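Local atomic coordinates of cytochrome c' (Rubrivivax gelatinosus, PDB entry 2J8W), a protein that carries a covalently bound, high-spin heme c without a sixth iron ligand and has electron-transfer activity, although the protein's exact function is not known. Residues A106-K109 / A110-E114. Sequence-based numbering, arbitrary orientation.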
ATOM      1  N   ALA A 106     -26.159  -0.978   5.660  1.00 14.15           N
ATOM      2  CA  ALA A 106     -26.638  -2.009   4.761  1.00 15.59           C
ATOM      3  C   ALA A 106     -25.907  -1.934   3.425  1.00 14.34           C
ATOM      4  O   ALA A 106     -25.580  -2.955   2.856  1.00 15.34           O
ATOM      5  CB  ALA A 106     -28.136  -1.877   4.560  1.00 16.94           C
ATOM      6  N   GLN A 107     -25.703  -0.719   2.913  1.00 15.88           N
ATOM      7  CA  GLN A 107     -25.008  -0.569   1.631  1.00 14.99           C
ATOM      8  C   GLN A 107     -23.552  -1.019   1.769  1.00 12.97           C
ATOM      9  O   GLN A 107     -23.020  -1.668   0.869  1.00 14.01           O
ATOM     10  CB  GLN A 107     -25.044   0.897   1.179  0.65 16.39           C
ATOM     11  CG  GLN A 107     -24.660   1.187  -0.285  0.65 18.96           C
ATOM     12  CD  GLN A 107     -24.677   2.689  -0.621  0.60 19.56           C
ATOM     13  OE1 GLN A 107     -24.110   3.185  -1.679  0.65 19.83           O
ATOM     14  NE2 GLN A 107     -25.301   3.435   0.292  0.65 17.41           N
ATOM     15  N   ILE A 108     -22.911  -0.691   2.883  1.00 13.37           N
ATOM     16  CA  ILE A 108     -21.539  -1.143   3.117  1.00 12.93           C
ATOM     17  C   ILE A 108     -21.474  -2.650   3.187  1.00 11.84           C
ATOM     18  O   ILE A 108     -20.622  -3.283   2.560  1.00 13.12           O
ATOM     19  CB  ILE A 108     -20.962  -0.506   4.399  1.00 12.26           C
ATOM     20  CG1 ILE A 108     -20.764   1.014   4.199  1.00 13.40           C
ATOM     21  CG2 ILE A 108     -19.646  -1.166   4.820  1.00 13.19           C
ATOM     22  CD1 ILE A 108     -20.510   1.767   5.477  1.00 15.22           C
ATOM     23  N   LYS A 109     -22.386  -3.224   3.950  1.00 12.44           N
ATOM     24  CA  LYS A 109     -22.397  -4.673   4.077  1.00 12.80           C
ATOM     25  C   LYS A 109     -22.619  -5.383   2.727  1.00 13.10           C
ATOM     26  O   LYS A 109     -21.932  -6.370   2.405  1.00 13.64           O
ATOM     27  CB  LYS A 109     -23.426  -5.123   5.114  1.00 13.32           C
ATOM     28  CG  LYS A 109     -23.442  -6.616   5.346  1.00 13.85           C
ATOM     29  CD  LYS A 109     -24.105  -7.009   6.640  1.00 15.34           C
ATOM     30  CE  LYS A 109     -23.970  -8.481   6.885  1.00 17.76           C
ATOM     31  NZ  LYS A 109     -24.108  -8.657   8.452  1.00 20.82           N
ATOM     32  N   ALA A 110     -23.547  -4.865   1.916  1.00 13.15           N
ATOM     33  CA  ALA A 110     -23.820  -5.471   0.622  1.00 14.23           C
ATOM     34  C   ALA A 110     -22.544  -5.399  -0.241  1.00 13.32           C
ATOM     35  O   ALA A 110     -22.169  -6.333  -0.930  1.00 14.78           O
ATOM     36  CB  ALA A 110     -24.981  -4.795  -0.086  1.00 15.63           C
ATOM     37  N   ALA A 111     -21.879  -4.254  -0.205  1.00 13.39           N
ATOM     38  CA  ALA A 111     -20.679  -4.034  -1.025  1.00 13.03           C
ATOM     39  C   ALA A 111     -19.498  -4.852  -0.504  1.00 12.92           C
ATOM     40  O   ALA A 111     -18.666  -5.310  -1.283  1.00 14.06           O
ATOM     41  CB  ALA A 111     -20.343  -2.580  -1.096  1.00 14.44           C
ATOM     42  N   VAL A 112     -19.417  -5.070   0.809  1.00 13.02           N
ATOM     43  CA  VAL A 112     -18.400  -5.981   1.355  1.00 12.73           C
ATOM     44  C   VAL A 112     -18.609  -7.383   0.789  1.00 13.03           C
ATOM     45  O   VAL A 112     -17.660  -8.062   0.379  1.00 13.67           O
ATOM     46  CB  VAL A 112     -18.418  -5.987   2.883  1.00 12.91           C
ATOM     47  CG1 VAL A 112     -17.688  -7.208   3.467  1.00 14.58           C
ATOM     48  CG2 VAL A 112     -17.839  -4.702   3.424  1.00 14.18           C
ATOM     49  N   GLY A 113     -19.865  -7.816   0.707  1.00 13.19           N
ATOM     50  CA  GLY A 113     -20.112  -9.141   0.150  1.00 13.89           C
ATOM     51  C   GLY A 113     -19.732  -9.255  -1.307  1.00 14.34           C
ATOM     52  O   GLY A 113     -19.097 -10.223  -1.751  1.00 15.87           O
ATOM     53  N   GLU A 114     -20.115  -8.247  -2.063  1.00 15.34           N
ATOM     54  CA  GLU A 114     -19.791  -8.251  -3.507  1.00 16.49           C
ATOM     55  C   GLU A 114     -18.275  -8.205  -3.704  1.00 14.81           C
ATOM     56  O   GLU A 114     -17.691  -8.895  -4.561  1.00 16.79           O
ATOM     57  CB  GLU A 114     -20.483  -7.055  -4.173  0.65 18.22           C
ATOM     58  CG  GLU A 114     -20.486  -7.062  -5.681  0.65 21.19           C
ATOM     59  CD  GLU A 114     -21.518  -6.108  -6.306  0.65 23.27           C
ATOM     60  OE1 GLU A 114     -22.059  -5.228  -5.608  0.65 30.88           O
ATOM     61  OE2 GLU A 114     -21.772  -6.224  -7.530  0.65 31.77           O
TER
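The flat groups that meet between 106-109 and 110-114 are peptide units: the carbonyls of Ala106, Gln107, Ile108 and Lys109 accept the N-H groups of Ala110, Ala111, Val112 and Gly113. These four i to i+4 bonds make two turns of a regular alpha helix, part of helix 105-126 in the four-helix bundle of cytochrome c'. Ala110 N lies 2.9 Å from Ala106 O, and Val112 N lies 2.8 Å from Ile108 O; of the four donors, that of Val112 lies closest to the direction of the C=O bond it meets. Val112 CG2 also lies beside this oxygen, 3.2 Å from Ile108 O. That branch stands anti to the carbonyl carbon of Val112 and next to its backbone N (chi1 163° for CG1), which turns it back along the helix. CG2 of Ile108 and CG2 of Val112 then face each other at 4.2 Å, one turn apart, a loose apolar contact on the side turned into the bundle. Ile108 and Val112 both pack on Val26 of helix 5-30, and Val112 also reaches Phe23 and Ala27; Ile108 meets Ala99 of helix 79-102, and Ala111 and Val112 meet Leu96. On the outer side, Lys109 runs extended from its CG and its NZ is hydrogen-bonded to Ala30 O, tying this helix to the end of helix 5-30. Two heme-attaching cysteines, Cys119 and Cys122, lie further along the same helix, with the side chain of Val112 about 9 Å from the heme. Ala111 CB rests 3.4 Å from Gln107 O, the same oxygen that accepts Ala111 N.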